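Local coordinates for protein RNase III inhibitor (Mycobacterium tuberculosis, PDB 5M3I) that belongs to the macro domain family and adopts its three-layer alpha/beta/alpha fold, at residues H83-P88 with R111-L116. Numbering follows the deposited sequence.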
loop_
_atom_site.group_PDB
_atom_site.type_symbol
_atom_site.label_atom_id
_atom_site.label_comp_id
_atom_site.label_asym_id
_atom_site.label_seq_id
_atom_site.Cartn_x
_atom_site.Cartn_y
_atom_site.Cartn_z
ATOM N N HIS A 83 -4.886 -4.531 9.214
ATOM C CA HIS A 83 -3.720 -3.679 8.997
ATOM C C HIS A 83 -3.863 -2.786 7.776
ATOM O O HIS A 83 -4.351 -3.216 6.732
ATOM C CB HIS A 83 -2.467 -4.520 8.788
ATOM C CG HIS A 83 -2.184 -5.465 9.908
ATOM N ND1 HIS A 83 -1.653 -5.050 11.113
ATOM C CD2 HIS A 83 -2.363 -6.800 10.013
ATOM C CE1 HIS A 83 -1.527 -6.087 11.914
ATOM N NE2 HIS A 83 -1.944 -7.159 11.265
ATOM N N ILE A 84 -3.401 -1.554 7.914
ATOM C CA ILE A 84 -3.192 -0.672 6.800
ATOM C C ILE A 84 -1.702 -0.550 6.619
ATOM O O ILE A 84 -0.992 -0.109 7.532
ATOM C CB ILE A 84 -3.748 0.763 7.054
ATOM C CG1 ILE A 84 -5.172 0.729 7.594
ATOM C CG2 ILE A 84 -3.637 1.598 5.780
ATOM C CD1 ILE A 84 -6.127 -0.067 6.756
ATOM N N ILE A 85 -1.227 -0.921 5.433
ATOM C CA ILE A 85 0.183 -0.835 5.078
ATOM C C ILE A 85 0.326 0.356 4.148
ATOM O O ILE A 85 -0.079 0.316 2.986
ATOM C CB ILE A 85 0.649 -2.105 4.400
ATOM C CG1 ILE A 85 0.348 -3.309 5.297
ATOM C CG2 ILE A 85 2.134 -2.014 4.098
ATOM C CD1 ILE A 85 0.566 -4.654 4.633
ATOM N N ASN A 86 0.885 1.439 4.676
ATOM C CA ASN A 86 1.092 2.647 3.902
ATOM C C ASN A 86 2.412 2.527 3.192
ATOM O O ASN A 86 3.457 2.520 3.815
ATOM C CB ASN A 86 1.076 3.863 4.800
ATOM C CG ASN A 86 -0.285 4.086 5.429
ATOM O OD1 ASN A 86 -1.203 4.576 4.773
ATOM N ND2 ASN A 86 -0.414 3.774 6.721
ATOM N N PHE A 87 2.348 2.438 1.870
ATOM C CA PHE A 87 3.512 2.193 0.993
ATOM C C PHE A 87 3.923 3.527 0.388
ATOM O O PHE A 87 3.157 4.122 -0.370
ATOM C CB PHE A 87 3.033 1.241 -0.097
ATOM C CG PHE A 87 4.075 0.699 -0.979
ATOM C CD1 PHE A 87 4.917 1.543 -1.683
ATOM C CD2 PHE A 87 4.207 -0.654 -1.128
ATOM C CE1 PHE A 87 5.876 1.027 -2.499
ATOM C CE2 PHE A 87 5.205 -1.179 -1.901
ATOM C CZ PHE A 87 6.012 -0.326 -2.632
ATOM N N PRO A 88 5.135 4.039 0.731
ATOM C CA PRO A 88 5.533 5.333 0.124
ATOM C C PRO A 88 5.893 5.202 -1.330
ATOM O O PRO A 88 6.781 4.471 -1.665
ATOM C CB PRO A 88 6.751 5.759 0.971
ATOM C CG PRO A 88 6.518 5.052 2.304
ATOM C CD PRO A 88 6.041 3.695 1.853
ATOM N N ARG A 111 8.621 -8.293 3.566
ATOM C CA ARG A 111 9.124 -8.495 4.908
ATOM C C ARG A 111 8.009 -8.284 5.941
ATOM O O ARG A 111 7.863 -9.038 6.848
ATOM C CB ARG A 111 10.283 -7.537 5.189
ATOM C CG ARG A 111 10.949 -7.771 6.543
ATOM C CD ARG A 111 11.957 -6.686 6.909
ATOM N NE ARG A 111 11.300 -5.390 7.121
ATOM C CZ ARG A 111 10.533 -5.051 8.168
ATOM N NH1 ARG A 111 10.302 -5.899 9.159
ATOM N NH2 ARG A 111 9.993 -3.838 8.221
ATOM N N VAL A 112 7.201 -7.261 5.762
ATOM C CA VAL A 112 6.165 -6.948 6.724
ATOM C C VAL A 112 5.050 -8.016 6.731
ATOM O O VAL A 112 4.468 -8.321 7.782
ATOM C CB VAL A 112 5.637 -5.521 6.443
ATOM C CG1 VAL A 112 4.286 -5.252 7.072
ATOM C CG2 VAL A 112 6.666 -4.504 6.911
ATOM N N ILE A 113 4.688 -8.503 5.547
ATOM C CA ILE A 113 3.654 -9.514 5.436
ATOM C C ILE A 113 4.109 -10.777 6.158
ATOM O O ILE A 113 3.291 -11.440 6.776
ATOM C CB ILE A 113 3.256 -9.762 3.952
ATOM C CG1 ILE A 113 2.388 -8.595 3.453
ATOM C CG2 ILE A 113 2.496 -11.070 3.784
ATOM C CD1 ILE A 113 2.322 -8.440 1.962
ATOM N N ARG A 114 5.383 -11.124 6.015
ATOM C CA ARG A 114 5.956 -12.309 6.691
ATOM C C ARG A 114 5.957 -12.123 8.188
ATOM O O ARG A 114 5.419 -12.944 8.922
ATOM C CB ARG A 114 7.361 -12.556 6.246
ATOM C CG ARG A 114 7.434 -13.264 4.916
ATOM C CD ARG A 114 8.866 -13.339 4.405
ATOM N NE ARG A 114 8.884 -14.033 3.121
ATOM C CZ ARG A 114 9.840 -13.924 2.199
ATOM N NH1 ARG A 114 10.898 -13.104 2.369
ATOM N NH2 ARG A 114 9.719 -14.626 1.070
ATOM N N GLU A 115 6.540 -11.008 8.613
ATOM C CA GLU A 115 6.637 -10.695 10.026
ATOM C C GLU A 115 5.316 -10.628 10.762
ATOM O O GLU A 115 5.228 -11.123 11.871
ATOM C CB GLU A 115 7.482 -9.445 10.274
ATOM C CG GLU A 115 8.940 -9.835 10.135
ATOM C CD GLU A 115 9.886 -8.691 10.324
ATOM O OE1 GLU A 115 9.414 -7.566 10.637
ATOM O OE2 GLU A 115 11.110 -8.901 10.142
ATOM N N LEU A 116 4.284 -10.103 10.131
ATOM C CA LEU A 116 2.961 -10.035 10.758
ATOM C C LEU A 116 2.054 -11.237 10.440
ATOM O O LEU A 116 0.905 -11.307 10.909
ATOM C CB LEU A 116 2.290 -8.742 10.366
ATOM C CG LEU A 116 3.026 -7.497 10.857
ATOM C CD1 LEU A 116 2.350 -6.253 10.330
ATOM C CD2 LEU A 116 3.061 -7.451 12.380
#
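H83 and I85, on one face of strand 83-88, meet the last turn of helix 99-115 and the residue after it. The nearest CA pairs, I85 to V112 at 8.7 Å and H83 to L116 at 9.4 Å, keep the backbones apart, so side chains bridge the gap. No hydrogen bond joins the two segments; the closest contacts are between side chains, over 159 Å² of buried surface. I85 directs its CB at the helix, and with chi2 near anti (171°) its extended end places CD1 4.5 Å from V112 CG1. I113 CG1 stands equally far from that methyl, which therefore meets two successive helical residues in loose apolar contact. One methyl of L116, CD1, sits over a face of the H83 imidazole, displaced toward the rim and 4.2 Å from CE1. H83 ND1 makes a weak hydrogen bond with D74 OD1, on strand 71-74. L109 and L106, earlier on the same helix, continue the packing against I85 and F87. V112 and L116 also touch V72, so this region spans the antiparallel pair 83-88 and 71-74. Strand 83-88, helix 99-115 and parallel strand 120-123 form a beta-alpha-beta crossover of the macro domain, with strand 26-31 between the two strands.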